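Local coordinates for protein DR2417 (Deinococcus radiodurans, PDB 4XWW) that probably matures and degrades RNA as a homodimeric, zinc-binding 5'-3' exonuclease, possibly with endonuclease activity, of the metallo-beta-lactamase superfamily, at residues L19-L24 with V203-S208; A319-L324 with D338-S343; N359-Y362 with D367-Y370; D433-G438 with F442-T447. One frame throughout, in Å; residues are numbered along the deposited sequence.

Contact 1 (L19-L24 with V203-S208); sequences LEVIPL and VLLLIS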
loop_
_atom_site.group_PDB
_atom_site.type_symbol
_atom_site.label_atom_id
_atom_site.label_comp_id
_atom_site.label_asym_id
_atom_site.label_seq_id
_atom_site.Cartn_x
_atom_site.Cartn_y
_atom_site.Cartn_z
ATOM N N LEU A 19 -25.948 -22.989 -22.121
ATOM C CA LEU A 19 -25.904 -22.315 -20.839
ATOM C C LEU A 19 -25.041 -21.074 -21.030
ATOM O O LEU A 19 -24.014 -21.142 -21.699
ATOM C CB LEU A 19 -25.326 -23.239 -19.760
ATOM C CG LEU A 19 -25.270 -22.728 -18.321
ATOM C CD1 LEU A 19 -26.670 -22.551 -17.776
ATOM C CD2 LEU A 19 -24.448 -23.667 -17.427
ATOM N N GLU A 20 -25.470 -19.940 -20.486
ATOM C CA GLU A 20 -24.607 -18.767 -20.429
ATOM C C GLU A 20 -24.182 -18.609 -18.994
ATOM O O GLU A 20 -25.022 -18.603 -18.093
ATOM C CB GLU A 20 -25.315 -17.503 -20.922
ATOM C CG GLU A 20 -25.837 -17.615 -22.361
ATOM C CD GLU A 20 -26.649 -16.408 -22.791
ATOM O OE1 GLU A 20 -27.205 -15.702 -21.924
ATOM O OE2 GLU A 20 -26.739 -16.174 -24.010
ATOM N N VAL A 21 -22.879 -18.536 -18.790
ATOM C CA VAL A 21 -22.331 -18.167 -17.500
ATOM C C VAL A 21 -21.905 -16.709 -17.637
ATOM O O VAL A 21 -21.040 -16.395 -18.451
ATOM C CB VAL A 21 -21.138 -19.047 -17.105
ATOM C CG1 VAL A 21 -20.611 -18.652 -15.711
ATOM C CG2 VAL A 21 -21.523 -20.502 -17.114
ATOM N N ILE A 22 -22.555 -15.816 -16.900
ATOM C CA ILE A 22 -22.296 -14.389 -17.048
ATOM C C ILE A 22 -21.849 -13.805 -15.710
ATOM O O ILE A 22 -22.678 -13.423 -14.888
ATOM C CB ILE A 22 -23.559 -13.651 -17.568
ATOM C CG1 ILE A 22 -24.129 -14.376 -18.800
ATOM C CG2 ILE A 22 -23.241 -12.186 -17.863
ATOM C CD1 ILE A 22 -25.480 -13.839 -19.284
ATOM N N PRO A 23 -20.531 -13.769 -15.472
ATOM C CA PRO A 23 -20.017 -13.100 -14.267
ATOM C C PRO A 23 -20.328 -11.612 -14.305
ATOM O O PRO A 23 -20.025 -10.969 -15.312
ATOM C CB PRO A 23 -18.513 -13.351 -14.335
ATOM C CG PRO A 23 -18.223 -13.573 -15.774
ATOM C CD PRO A 23 -19.441 -14.273 -16.327
ATOM N N LEU A 24 -20.952 -11.078 -13.257
ATOM C CA LEU A 24 -21.187 -9.635 -13.194
ATOM C C LEU A 24 -20.223 -8.972 -12.223
ATOM O O LEU A 24 -20.118 -7.750 -12.178
ATOM C CB LEU A 24 -22.636 -9.318 -12.804
ATOM C CG LEU A 24 -23.701 -9.667 -13.855
ATOM C CD1 LEU A 24 -25.134 -9.315 -13.367
ATOM C CD2 LEU A 24 -23.396 -9.000 -15.218
ATOM N N VAL A 203 -17.888 -33.679 -14.654
ATOM C CA VAL A 203 -18.004 -32.235 -14.465
ATOM C C VAL A 203 -17.739 -31.554 -15.818
ATOM O O VAL A 203 -16.640 -31.661 -16.363
ATOM C CB VAL A 203 -17.009 -31.713 -13.396
ATOM C CG1 VAL A 203 -17.011 -30.167 -13.325
ATOM C CG2 VAL A 203 -17.316 -32.328 -12.024
ATOM N N LEU A 204 -18.751 -30.898 -16.386
ATOM C CA LEU A 204 -18.551 -30.152 -17.636
ATOM C C LEU A 204 -17.699 -28.897 -17.435
ATOM O O LEU A 204 -16.773 -28.608 -18.213
ATOM C CB LEU A 204 -19.904 -29.766 -18.241
ATOM C CG LEU A 204 -19.843 -28.975 -19.554
ATOM C CD1 LEU A 204 -19.189 -29.809 -20.649
ATOM C CD2 LEU A 204 -21.238 -28.581 -19.977
ATOM N N LEU A 205 -18.027 -28.139 -16.398
ATOM C CA LEU A 205 -17.324 -26.896 -16.116
ATOM C C LEU A 205 -16.963 -26.813 -14.645
ATOM O O LEU A 205 -17.814 -26.997 -13.777
ATOM C CB LEU A 205 -18.177 -25.688 -16.505
ATOM C CG LEU A 205 -17.631 -24.324 -16.078
ATOM C CD1 LEU A 205 -16.346 -24.024 -16.829
ATOM C CD2 LEU A 205 -18.683 -23.270 -16.351
ATOM N N LEU A 206 -15.692 -26.532 -14.377
ATOM C CA LEU A 206 -15.259 -26.208 -13.022
ATOM C C LEU A 206 -15.027 -24.695 -12.869
ATOM O O LEU A 206 -14.373 -24.059 -13.715
ATOM C CB LEU A 206 -13.978 -26.964 -12.671
ATOM C CG LEU A 206 -13.294 -26.520 -11.366
ATOM C CD1 LEU A 206 -14.132 -26.964 -10.145
ATOM C CD2 LEU A 206 -11.882 -27.091 -11.282
ATOM N N ILE A 207 -15.592 -24.126 -11.809
ATOM C CA ILE A 207 -15.302 -22.746 -11.413
ATOM C C ILE A 207 -14.600 -22.796 -10.058
ATOM O O ILE A 207 -15.167 -23.294 -9.073
ATOM C CB ILE A 207 -16.608 -21.898 -11.347
ATOM C CG1 ILE A 207 -17.387 -21.972 -12.670
ATOM C CG2 ILE A 207 -16.304 -20.433 -10.978
ATOM C CD1 ILE A 207 -18.724 -21.258 -12.589
ATOM N N SER A 208 -13.376 -22.252 -9.969
ATOM C CA SER A 208 -12.592 -22.455 -8.751
ATOM C C SER A 208 -11.874 -21.196 -8.289
ATOM O O SER A 208 -11.486 -20.328 -9.081
ATOM C CB SER A 208 -11.595 -23.602 -8.959
ATOM O OG SER A 208 -10.911 -23.943 -7.764
#
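V21 meets L205 and I207 through methyl groups alone, and the pairing is entirely apolar. The closer of the two contacts runs from V21 CG2 to L205 CD2 at 4.0 Å, the two side chains meeting at a slant. The looser one joins V21 CG1 to I207 CD1 at 4.5 Å. V21 can serve both partners because its two branches part: CG1 lies opposite the backbone N (chi1 -178°) and turns to I207, whereas CG2 stands beside that N and turns to L205. L205 and I207 are alternate residues of their strand, which puts both on the same face.

Polar bonding between the segments is absent. The nearest CA atoms, those of V21 and L205, are 10.2 Å apart, a spacing that fits two sheets packed face to face and excludes neighbouring strands of one sheet. This layering is that of the metallo-beta-lactamase sandwich. On the I207 side it approaches the metal centre, the side chains of I207 and the zinc ligand H403 being about 7 Å apart.

Strand 19-23 sits between strands 34-39 and 433-438 in its sheet, with F37 against V21; in the other sheet, strand 205-209 runs beside strand 398-402, whose W402 touches I207.

Contact 2 (A319-L324 with D338-S343); sequences AVLGRL and DTVILS. With nucleotides of chain C.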
loop_
_atom_site.group_PDB
_atom_site.type_symbol
_atom_site.label_atom_id
_atom_site.label_comp_id
_atom_site.label_asym_id
_atom_site.label_seq_id
_atom_site.Cartn_x
_atom_site.Cartn_y
_atom_site.Cartn_z
ATOM N N ALA A 319 -11.110 1.395 14.763
ATOM C CA ALA A 319 -11.436 0.120 15.387
ATOM C C ALA A 319 -10.686 0.042 16.705
ATOM O O ALA A 319 -9.938 0.957 17.053
ATOM C CB ALA A 319 -11.084 -1.054 14.487
ATOM N N VAL A 320 -10.878 -1.047 17.437
ATOM C CA VAL A 320 -10.376 -1.096 18.807
ATOM C C VAL A 320 -8.851 -1.101 18.862
ATOM O O VAL A 320 -8.257 -0.293 19.590
ATOM C CB VAL A 320 -10.958 -2.321 19.561
ATOM C CG1 VAL A 320 -10.224 -2.537 20.876
ATOM C CG2 VAL A 320 -12.423 -2.083 19.814
ATOM N N LEU A 321 -8.215 -1.970 18.088
ATOM C CA LEU A 321 -6.765 -2.000 18.083
ATOM C C LEU A 321 -6.192 -0.617 17.707
ATOM O O LEU A 321 -5.269 -0.127 18.355
ATOM C CB LEU A 321 -6.244 -3.072 17.145
ATOM C CG LEU A 321 -4.721 -3.158 17.173
ATOM C CD1 LEU A 321 -4.198 -3.530 18.565
ATOM C CD2 LEU A 321 -4.276 -4.143 16.128
ATOM N N GLY A 322 -6.748 0.014 16.675
ATOM C CA GLY A 322 -6.332 1.364 16.314
ATOM C C GLY A 322 -6.394 2.351 17.453
ATOM O O GLY A 322 -5.442 3.098 17.704
ATOM N N ARG A 323 -7.502 2.358 18.178
ATOM C CA ARG A 323 -7.618 3.293 19.276
ATOM C C ARG A 323 -6.652 2.947 20.413
ATOM O O ARG A 323 -6.079 3.845 21.025
ATOM C CB ARG A 323 -9.057 3.354 19.768
ATOM C CG ARG A 323 -10.009 3.725 18.651
ATOM C CD ARG A 323 -11.267 4.350 19.173
ATOM N NE ARG A 323 -11.910 3.528 20.191
ATOM C CZ ARG A 323 -12.714 2.501 19.930
ATOM N NH1 ARG A 323 -12.970 2.155 18.675
ATOM N NH2 ARG A 323 -13.262 1.820 20.927
ATOM N N LEU A 324 -6.459 1.660 20.684
ATOM C CA LEU A 324 -5.464 1.236 21.676
ATOM C C LEU A 324 -4.059 1.704 21.290
ATOM O O LEU A 324 -3.323 2.227 22.139
ATOM C CB LEU A 324 -5.487 -0.294 21.838
ATOM C CG LEU A 324 -6.732 -0.873 22.500
ATOM C CD1 LEU A 324 -6.710 -2.385 22.414
ATOM C CD2 LEU A 324 -6.786 -0.418 23.934
ATOM N N ASP A 338 2.081 -5.663 28.296
ATOM C CA ASP A 338 1.014 -6.190 27.437
ATOM C C ASP A 338 1.573 -6.915 26.222
ATOM O O ASP A 338 2.633 -6.557 25.698
ATOM C CB ASP A 338 0.079 -5.067 26.945
ATOM C CG ASP A 338 -0.792 -4.480 28.058
ATOM O OD1 ASP A 338 -1.003 -5.167 29.075
ATOM O OD2 ASP A 338 -1.242 -3.317 27.939
ATOM N N THR A 339 0.831 -7.916 25.758
ATOM C CA THR A 339 1.124 -8.584 24.497
ATOM C C THR A 339 -0.001 -8.314 23.509
ATOM O O THR A 339 -1.174 -8.517 23.831
ATOM C CB THR A 339 1.308 -10.107 24.698
ATOM O OG1 THR A 339 2.370 -10.324 25.642
ATOM C CG2 THR A 339 1.668 -10.790 23.388
ATOM N N VAL A 340 0.355 -7.859 22.310
ATOM C CA VAL A 340 -0.642 -7.702 21.248
ATOM C C VAL A 340 -0.341 -8.663 20.113
ATOM O O VAL A 340 0.775 -8.701 19.584
ATOM C CB VAL A 340 -0.704 -6.271 20.718
ATOM C CG1 VAL A 340 -1.624 -6.206 19.457
ATOM C CG2 VAL A 340 -1.214 -5.365 21.810
ATOM N N ILE A 341 -1.336 -9.477 19.763
ATOM C CA ILE A 341 -1.178 -10.458 18.698
ATOM C C ILE A 341 -2.038 -10.065 17.503
ATOM O O ILE A 341 -3.260 -9.913 17.630
ATOM C CB ILE A 341 -1.588 -11.874 19.155
ATOM C CG1 ILE A 341 -0.759 -12.351 20.356
ATOM C CG2 ILE A 341 -1.514 -12.877 17.991
ATOM C CD1 ILE A 341 -1.385 -13.581 21.066
ATOM N N LEU A 342 -1.402 -9.926 16.344
ATOM C CA LEU A 342 -2.124 -9.715 15.090
ATOM C C LEU A 342 -2.318 -11.062 14.407
ATOM O O LEU A 342 -1.420 -11.552 13.727
ATOM C CB LEU A 342 -1.362 -8.744 14.168
ATOM C CG LEU A 342 -0.898 -7.446 14.826
ATOM C CD1 LEU A 342 -0.235 -6.476 13.809
ATOM C CD2 LEU A 342 -2.019 -6.764 15.540
ATOM N N SER A 343 -3.477 -11.680 14.636
ATOM C CA SER A 343 -3.794 -12.987 14.059
ATOM C C SER A 343 -4.413 -12.767 12.683
ATOM O O SER A 343 -5.595 -13.033 12.472
ATOM C CB SER A 343 -4.734 -13.769 14.985
ATOM O OG SER A 343 -4.891 -15.123 14.573
ATOM P P U C 7 -18.180 2.744 17.305
ATOM O OP1 U C 7 -17.903 1.394 17.852
ATOM O OP2 U C 7 -19.565 3.108 16.924
ATOM O "O5'" U C 7 -17.643 3.833 18.334
ATOM C "C5'" U C 7 -16.335 3.718 18.919
ATOM C "C4'" U C 7 -15.650 5.064 18.937
ATOM O "O4'" U C 7 -16.613 6.088 19.311
ATOM C "C3'" U C 7 -14.505 5.195 19.933
ATOM O "O3'" U C 7 -13.537 6.123 19.456
ATOM C "C2'" U C 7 -15.210 5.741 21.167
ATOM O "O2'" U C 7 -14.343 6.433 22.041
ATOM C "C1'" U C 7 -16.219 6.696 20.531
ATOM N N1 U C 7 -17.415 6.949 21.355
ATOM C C2 U C 7 -17.220 7.222 22.696
ATOM O O2 U C 7 -16.116 7.253 23.213
ATOM N N3 U C 7 -18.368 7.458 23.409
ATOM C C4 U C 7 -19.663 7.455 22.935
ATOM O O4 U C 7 -20.593 7.687 23.710
ATOM C C5 U C 7 -19.782 7.170 21.539
ATOM C C6 U C 7 -18.683 6.939 20.813
ATOM P P U C 6 -15.273 -1.765 15.033
ATOM O OP1 U C 6 -14.542 -1.638 16.321
ATOM O OP2 U C 6 -16.301 -2.826 14.839
ATOM O "O5'" U C 6 -16.005 -0.378 14.733
ATOM C "C5'" U C 6 -15.282 0.835 14.603
ATOM C "C4'" U C 6 -16.167 1.941 14.085
ATOM O "O4'" U C 6 -16.634 1.609 12.750
ATOM C "C3'" U C 6 -17.445 2.173 14.874
ATOM O "O3'" U C 6 -17.248 2.962 16.033
ATOM C "C2'" U C 6 -18.368 2.804 13.841
ATOM O "O2'" U C 6 -18.039 4.171 13.641
ATOM C "C1'" U C 6 -17.974 2.029 12.586
ATOM N N1 U C 6 -18.835 0.836 12.382
ATOM C C2 U C 6 -20.015 1.015 11.683
ATOM O O2 U C 6 -20.359 2.095 11.234
ATOM N N3 U C 6 -20.779 -0.118 11.524
ATOM C C4 U C 6 -20.496 -1.388 11.985
ATOM O O4 U C 6 -21.287 -2.309 11.762
ATOM C C5 U C 6 -19.260 -1.494 12.701
ATOM C C6 U C 6 -18.499 -0.407 12.868
ATOM P P U C 5 -14.021 -6.628 10.646
ATOM O OP1 U C 5 -12.651 -6.624 10.088
ATOM O OP2 U C 5 -14.328 -7.465 11.824
ATOM O "O5'" U C 5 -14.418 -5.129 10.999
ATOM C "C5'" U C 5 -13.694 -4.423 12.016
ATOM C "C4'" U C 5 -13.671 -2.942 11.729
ATOM O "O4'" U C 5 -14.057 -2.684 10.352
ATOM C "C3'" U C 5 -14.650 -2.102 12.530
ATOM O "O3'" U C 5 -14.205 -1.874 13.858
ATOM C "C2'" U C 5 -14.718 -0.840 11.684
ATOM O "O2'" U C 5 -13.585 -0.014 11.836
ATOM C "C1'" U C 5 -14.738 -1.440 10.278
ATOM N N1 U C 5 -16.105 -1.676 9.795
ATOM C C2 U C 5 -16.779 -0.603 9.245
ATOM O O2 U C 5 -16.278 0.501 9.129
ATOM N N3 U C 5 -18.055 -0.878 8.827
ATOM C C4 U C 5 -18.721 -2.081 8.907
ATOM O O4 U C 5 -19.875 -2.166 8.483
ATOM C C5 U C 5 -17.963 -3.141 9.499
ATOM C C6 U C 5 -16.713 -2.905 9.919
#
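L321 reaches from helix 320-326 to the parallel sheet of the beta-CASP domain, and its isobutyl end divides between two residues of strand 339-342. Against V340 it lies obliquely, with L321 CD1 3.8 Å from V340 CG1. Against L342 the side chains stand nearly perpendicular, and the branch ends meet closely, L321 CD2 to L342 CD2 at 3.5 Å. The first torsion of L321 (chi1 -178°) carries CG directly opposite the backbone N and extends the chain toward the strand. V340 and L342 are two residues apart and both turn an end to the helix, whereas the CB of I341 points away, to the side covered by L229 and I233 of helix 222-234. The strand is thus packed on both faces, a layered alpha/beta arrangement. I357 and V358 of helix 351-364 also join L321 and L342.

The helix also borders the bound RNA, on the side turned from the sheet. A319 holds the N-cap position, and its CA is 3.7 Å from OP1 of U6 of chain C; the first turn of a helix would probably favour a phosphate there. One face of the R323 guanidinium lies against the ribose of U7 of chain C, with C3' over it toward the rim, although the model is too tight at this point for its distances to carry weight. A319 CB touches U5 of chain C at O3', 3.3 Å away.

Contact 3 (N359-Y362 with D367-Y370); sequences NRLY and DVVY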
loop_
_atom_site.group_PDB
_atom_site.type_symbol
_atom_site.label_atom_id
_atom_site.label_comp_id
_atom_site.label_asym_id
_atom_site.label_seq_id
_atom_site.Cartn_x
_atom_site.Cartn_y
_atom_site.Cartn_z
ATOM N N ASN A 359 4.141 -0.022 14.495
ATOM C CA ASN A 359 5.150 0.865 15.062
ATOM C C ASN A 359 4.676 1.600 16.317
ATOM O O ASN A 359 5.461 1.816 17.240
ATOM C CB ASN A 359 5.641 1.871 14.007
ATOM C CG ASN A 359 6.681 1.265 13.093
ATOM O OD1 ASN A 359 7.664 0.714 13.562
ATOM N ND2 ASN A 359 6.439 1.300 11.790
ATOM N N ARG A 360 3.400 1.976 16.371
ATOM C CA ARG A 360 2.898 2.615 17.580
ATOM C C ARG A 360 2.890 1.636 18.751
ATOM O O ARG A 360 3.192 2.035 19.884
ATOM C CB ARG A 360 1.498 3.194 17.376
ATOM C CG ARG A 360 1.422 4.337 16.357
ATOM C CD ARG A 360 1.988 5.632 16.889
ATOM N NE ARG A 360 2.281 6.567 15.804
ATOM C CZ ARG A 360 3.427 6.589 15.126
ATOM N NH1 ARG A 360 4.391 5.725 15.420
ATOM N NH2 ARG A 360 3.611 7.471 14.151
ATOM N N LEU A 361 2.517 0.383 18.488
ATOM C CA LEU A 361 2.569 -0.639 19.526
ATOM C C LEU A 361 3.996 -0.796 20.058
ATOM O O LEU A 361 4.196 -0.818 21.270
ATOM C CB LEU A 361 2.034 -1.978 19.002
ATOM C CG LEU A 361 0.557 -1.933 18.648
ATOM C CD1 LEU A 361 0.138 -3.225 17.893
ATOM C CD2 LEU A 361 -0.297 -1.733 19.910
ATOM N N TYR A 362 4.985 -0.862 19.162
ATOM C CA TYR A 362 6.379 -0.975 19.592
ATOM C C TYR A 362 6.794 0.215 20.451
ATOM O O TYR A 362 7.530 0.058 21.423
ATOM C CB TYR A 362 7.343 -1.098 18.390
ATOM C CG TYR A 362 7.544 -2.511 17.898
ATOM C CD1 TYR A 362 8.401 -3.388 18.559
ATOM C CD2 TYR A 362 6.866 -2.975 16.777
ATOM C CE1 TYR A 362 8.591 -4.680 18.115
ATOM C CE2 TYR A 362 7.041 -4.277 16.328
ATOM C CZ TYR A 362 7.899 -5.121 17.000
ATOM O OH TYR A 362 8.069 -6.402 16.543
ATOM N N ASP A 367 4.712 -6.171 23.795
ATOM C CA ASP A 367 5.256 -7.230 22.966
ATOM C C ASP A 367 4.320 -7.412 21.777
ATOM O O ASP A 367 3.122 -7.581 21.964
ATOM C CB ASP A 367 5.402 -8.531 23.761
ATOM C CG ASP A 367 6.361 -8.395 24.934
ATOM O OD1 ASP A 367 6.948 -7.307 25.104
ATOM O OD2 ASP A 367 6.531 -9.379 25.686
ATOM N N VAL A 368 4.856 -7.357 20.554
ATOM C CA VAL A 368 4.024 -7.383 19.359
ATOM C C VAL A 368 4.305 -8.660 18.593
ATOM O O VAL A 368 5.458 -8.961 18.264
ATOM C CB VAL A 368 4.277 -6.173 18.429
ATOM C CG1 VAL A 368 3.105 -6.000 17.460
ATOM C CG2 VAL A 368 4.523 -4.904 19.243
ATOM N N VAL A 369 3.238 -9.395 18.302
ATOM C CA VAL A 369 3.323 -10.738 17.748
ATOM C C VAL A 369 2.523 -10.810 16.453
ATOM O O VAL A 369 1.311 -10.570 16.453
ATOM C CB VAL A 369 2.786 -11.777 18.771
ATOM C CG1 VAL A 369 2.724 -13.161 18.162
ATOM C CG2 VAL A 369 3.662 -11.780 20.012
ATOM N N TYR A 370 3.191 -11.153 15.355
ATOM C CA TYR A 370 2.522 -11.217 14.033
ATOM C C TYR A 370 3.285 -12.098 13.063
ATOM O O TYR A 370 4.450 -12.448 13.318
ATOM C CB TYR A 370 2.371 -9.813 13.431
ATOM C CG TYR A 370 3.648 -9.003 13.533
ATOM C CD1 TYR A 370 4.717 -9.232 12.667
ATOM C CD2 TYR A 370 3.793 -8.039 14.513
ATOM C CE1 TYR A 370 5.902 -8.496 12.784
ATOM C CE2 TYR A 370 4.956 -7.297 14.629
ATOM C CZ TYR A 370 6.006 -7.528 13.766
ATOM O OH TYR A 370 7.158 -6.790 13.922
#
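Y370 holds CG between its backbone N and carbonyl carbon (chi1 46°), which turns its ring back toward Y362; the chi1 of -87° at Y362 swings that ring across to the strand. The contact closes a beta-alpha-beta unit, joining helix 351-364 to strand 367-369 at the border of the parallel sheet. V368 points from the strand to the helix and meets both L361 and Y362. Its CG2 sits over the centre of the Y362 ring, 3.8 Å from the centroid and only 8° off the normal, which meets the geometry of a CH-pi contact. The same V368 CG2 touches L361 CB at 3.8 Å, so one methyl serves two consecutive helix residues.

Both tyrosine hydroxyls also have partners across the dimer interface: N411 ND2 of the second subunit bonds to Y362 OH, and Y370 OH bonds to E214 OE1 of the second subunit. Between them Y362 OH donates to Y370 OH at 2.8 Å, with the acceptor oxygen near the plane of the Y362 ring, at its edge.

Contact 4 (D433-G438 with F442-T447); sequences DIVNLG and FRVSGT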
loop_
_atom_site.group_PDB
_atom_site.type_symbol
_atom_site.label_atom_id
_atom_site.label_comp_id
_atom_site.label_asym_id
_atom_site.label_seq_id
_atom_site.Cartn_x
_atom_site.Cartn_y
_atom_site.Cartn_z
ATOM N N ASP A 433 -18.577 -10.722 -19.348
ATOM C CA ASP A 433 -18.434 -11.727 -20.406
ATOM C C ASP A 433 -19.637 -12.660 -20.434
ATOM O O ASP A 433 -20.130 -13.090 -19.382
ATOM C CB ASP A 433 -17.178 -12.583 -20.219
ATOM C CG ASP A 433 -15.915 -11.900 -20.680
ATOM O OD1 ASP A 433 -15.995 -10.821 -21.306
ATOM O OD2 ASP A 433 -14.836 -12.472 -20.427
ATOM N N ILE A 434 -20.103 -12.983 -21.635
ATOM C CA ILE A 434 -21.052 -14.073 -21.790
ATOM C C ILE A 434 -20.251 -15.318 -22.132
ATOM O O ILE A 434 -19.694 -15.427 -23.225
ATOM C CB ILE A 434 -22.105 -13.805 -22.896
ATOM C CG1 ILE A 434 -22.808 -12.471 -22.659
ATOM C CG2 ILE A 434 -23.108 -14.934 -22.940
ATOM C CD1 ILE A 434 -23.549 -11.958 -23.872
ATOM N N VAL A 435 -20.149 -16.246 -21.190
ATOM C CA VAL A 435 -19.411 -17.465 -21.463
ATOM C C VAL A 435 -20.404 -18.542 -21.884
ATOM O O VAL A 435 -21.268 -18.954 -21.102
ATOM C CB VAL A 435 -18.589 -17.929 -20.248
ATOM C CG1 VAL A 435 -17.792 -19.183 -20.597
ATOM C CG2 VAL A 435 -17.645 -16.804 -19.786
ATOM N N ASN A 436 -20.302 -18.982 -23.133
ATOM C CA ASN A 436 -21.224 -19.995 -23.627
ATOM C C ASN A 436 -20.733 -21.397 -23.354
ATOM O O ASN A 436 -19.597 -21.738 -23.651
ATOM C CB ASN A 436 -21.473 -19.813 -25.119
ATOM C CG ASN A 436 -22.681 -18.964 -25.386
ATOM O OD1 ASN A 436 -22.596 -17.741 -25.408
ATOM N ND2 ASN A 436 -23.827 -19.605 -25.548
ATOM N N LEU A 437 -21.614 -22.214 -22.793
ATOM C CA LEU A 437 -21.221 -23.545 -22.378
ATOM C C LEU A 437 -22.191 -24.577 -22.931
ATOM O O LEU A 437 -23.400 -24.479 -22.729
ATOM C CB LEU A 437 -21.150 -23.628 -20.848
ATOM C CG LEU A 437 -20.781 -24.986 -20.242
ATOM C CD1 LEU A 437 -19.294 -25.217 -20.374
ATOM C CD2 LEU A 437 -21.208 -25.087 -18.790
ATOM N N GLY A 438 -21.641 -25.544 -23.652
ATOM C CA GLY A 438 -22.393 -26.687 -24.127
ATOM C C GLY A 438 -21.551 -27.933 -23.946
ATOM O O GLY A 438 -20.419 -27.851 -23.483
ATOM N N PHE A 442 -17.331 -23.979 -25.412
ATOM C CA PHE A 442 -16.831 -23.188 -24.298
ATOM C C PHE A 442 -16.134 -21.968 -24.875
ATOM O O PHE A 442 -14.967 -22.028 -25.268
ATOM C CB PHE A 442 -15.885 -24.018 -23.432
ATOM C CG PHE A 442 -15.482 -23.340 -22.132
ATOM C CD1 PHE A 442 -16.458 -22.875 -21.254
ATOM C CD2 PHE A 442 -14.151 -23.199 -21.781
ATOM C CE1 PHE A 442 -16.104 -22.267 -20.047
ATOM C CE2 PHE A 442 -13.791 -22.593 -20.580
ATOM C CZ PHE A 442 -14.771 -22.129 -19.716
ATOM N N ARG A 443 -16.863 -20.862 -24.955
ATOM C CA ARG A 443 -16.318 -19.652 -25.561
ATOM C C ARG A 443 -17.022 -18.406 -25.053
ATOM O O ARG A 443 -18.161 -18.466 -24.593
ATOM C CB ARG A 443 -16.450 -19.724 -27.086
ATOM C CG ARG A 443 -17.883 -19.881 -27.521
ATOM C CD ARG A 443 -18.052 -19.947 -29.029
ATOM N NE ARG A 443 -19.466 -19.853 -29.375
ATOM C CZ ARG A 443 -20.066 -18.738 -29.781
ATOM N NH1 ARG A 443 -19.372 -17.616 -29.912
ATOM N NH2 ARG A 443 -21.363 -18.749 -30.063
ATOM N N VAL A 444 -16.340 -17.274 -25.153
ATOM C CA VAL A 444 -16.960 -15.990 -24.874
ATOM C C VAL A 444 -17.668 -15.501 -26.132
ATOM O O VAL A 444 -17.016 -15.245 -27.148
ATOM C CB VAL A 444 -15.936 -14.934 -24.428
ATOM C CG1 VAL A 444 -16.649 -13.612 -24.151
ATOM C CG2 VAL A 444 -15.133 -15.411 -23.190
ATOM N N SER A 445 -18.988 -15.360 -26.062
ATOM C CA SER A 445 -19.799 -15.076 -27.246
ATOM C C SER A 445 -20.283 -13.632 -27.349
ATOM O O SER A 445 -20.947 -13.263 -28.315
ATOM C CB SER A 445 -21.004 -16.005 -27.278
ATOM O OG SER A 445 -21.859 -15.782 -26.165
ATOM N N GLY A 446 -19.954 -12.817 -26.356
ATOM C CA GLY A 446 -20.393 -11.435 -26.342
ATOM C C GLY A 446 -20.211 -10.866 -24.952
ATOM O O GLY A 446 -19.687 -11.546 -24.075
ATOM N N THR A 447 -20.638 -9.622 -24.750
ATOM C CA THR A 447 -20.519 -8.985 -23.440
ATOM C C THR A 447 -21.843 -8.332 -23.072
ATOM O O THR A 447 -22.672 -8.060 -23.939
ATOM C CB THR A 447 -19.363 -7.933 -23.391
ATOM O OG1 THR A 447 -19.596 -6.885 -24.336
ATOM C CG2 THR A 447 -18.031 -8.583 -23.693
#
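V435 and L437 press on the ring of F442 from the neighbouring strand, V435 CG1 reaching F442 CE1 at 3.6 Å and L437 CD1 reaching F442 CD1 at 3.8 Å. The non-hydrogen-bonded pairing of L437 with F442 puts F442 on the face of V435 and L437, and with CG opposite the backbone N (chi1 -171°) the ring reaches both side chains. Farther along that face V444 CG1 leans on D433 CG at 3.9 Å, while D433 OD2 is held by the backbone N of K430.

The backbones fix this register. N436 and R443 exchange two bonds: N436 N to R443 O is short, 2.6 Å and nearly in line with the carbonyl, and R443 N to N436 O is longer, 3.2 Å. The two strands form an antiparallel beta hairpin that ends the sheet on this side. Beyond V444 the pairing slips by one residue: I434 O accepts S445 N at 2.9 Å, while I434 N gives its hydrogen to G446 O at 2.9 Å. Two residues thus face one, a beta bulge, with psi of S445 at -2°, far from the extended values of a regular strand.

Outside the hairpin, strand 19-23 bonds to the other edge of strand 433-438 through V21 and L19, and the F442 ring stacks on that of F398.

Overall arrangement
The four contacts form two pairs at opposite sides of the chain's centre. Contacts 1 and 4 have centres 9 Å apart and share the sheet in which strands 19-23 and 433-438 are neighbours, L19 O lying 2.8 Å from L437 N. Contacts 2 and 3, also 9 Å apart, share the parallel beta-CASP sheet, where V340 N is 2.8 Å from D367 O. Between the pairs the centres are 41 to 50 Å apart and nothing touches. All follow in series along the chain, so the beta-CASP pair comes between contacts 1 and 4: the N-terminal strand is joined by a hairpin from far downstream. Contact 2 borders the RNA and contact 3 the second subunit.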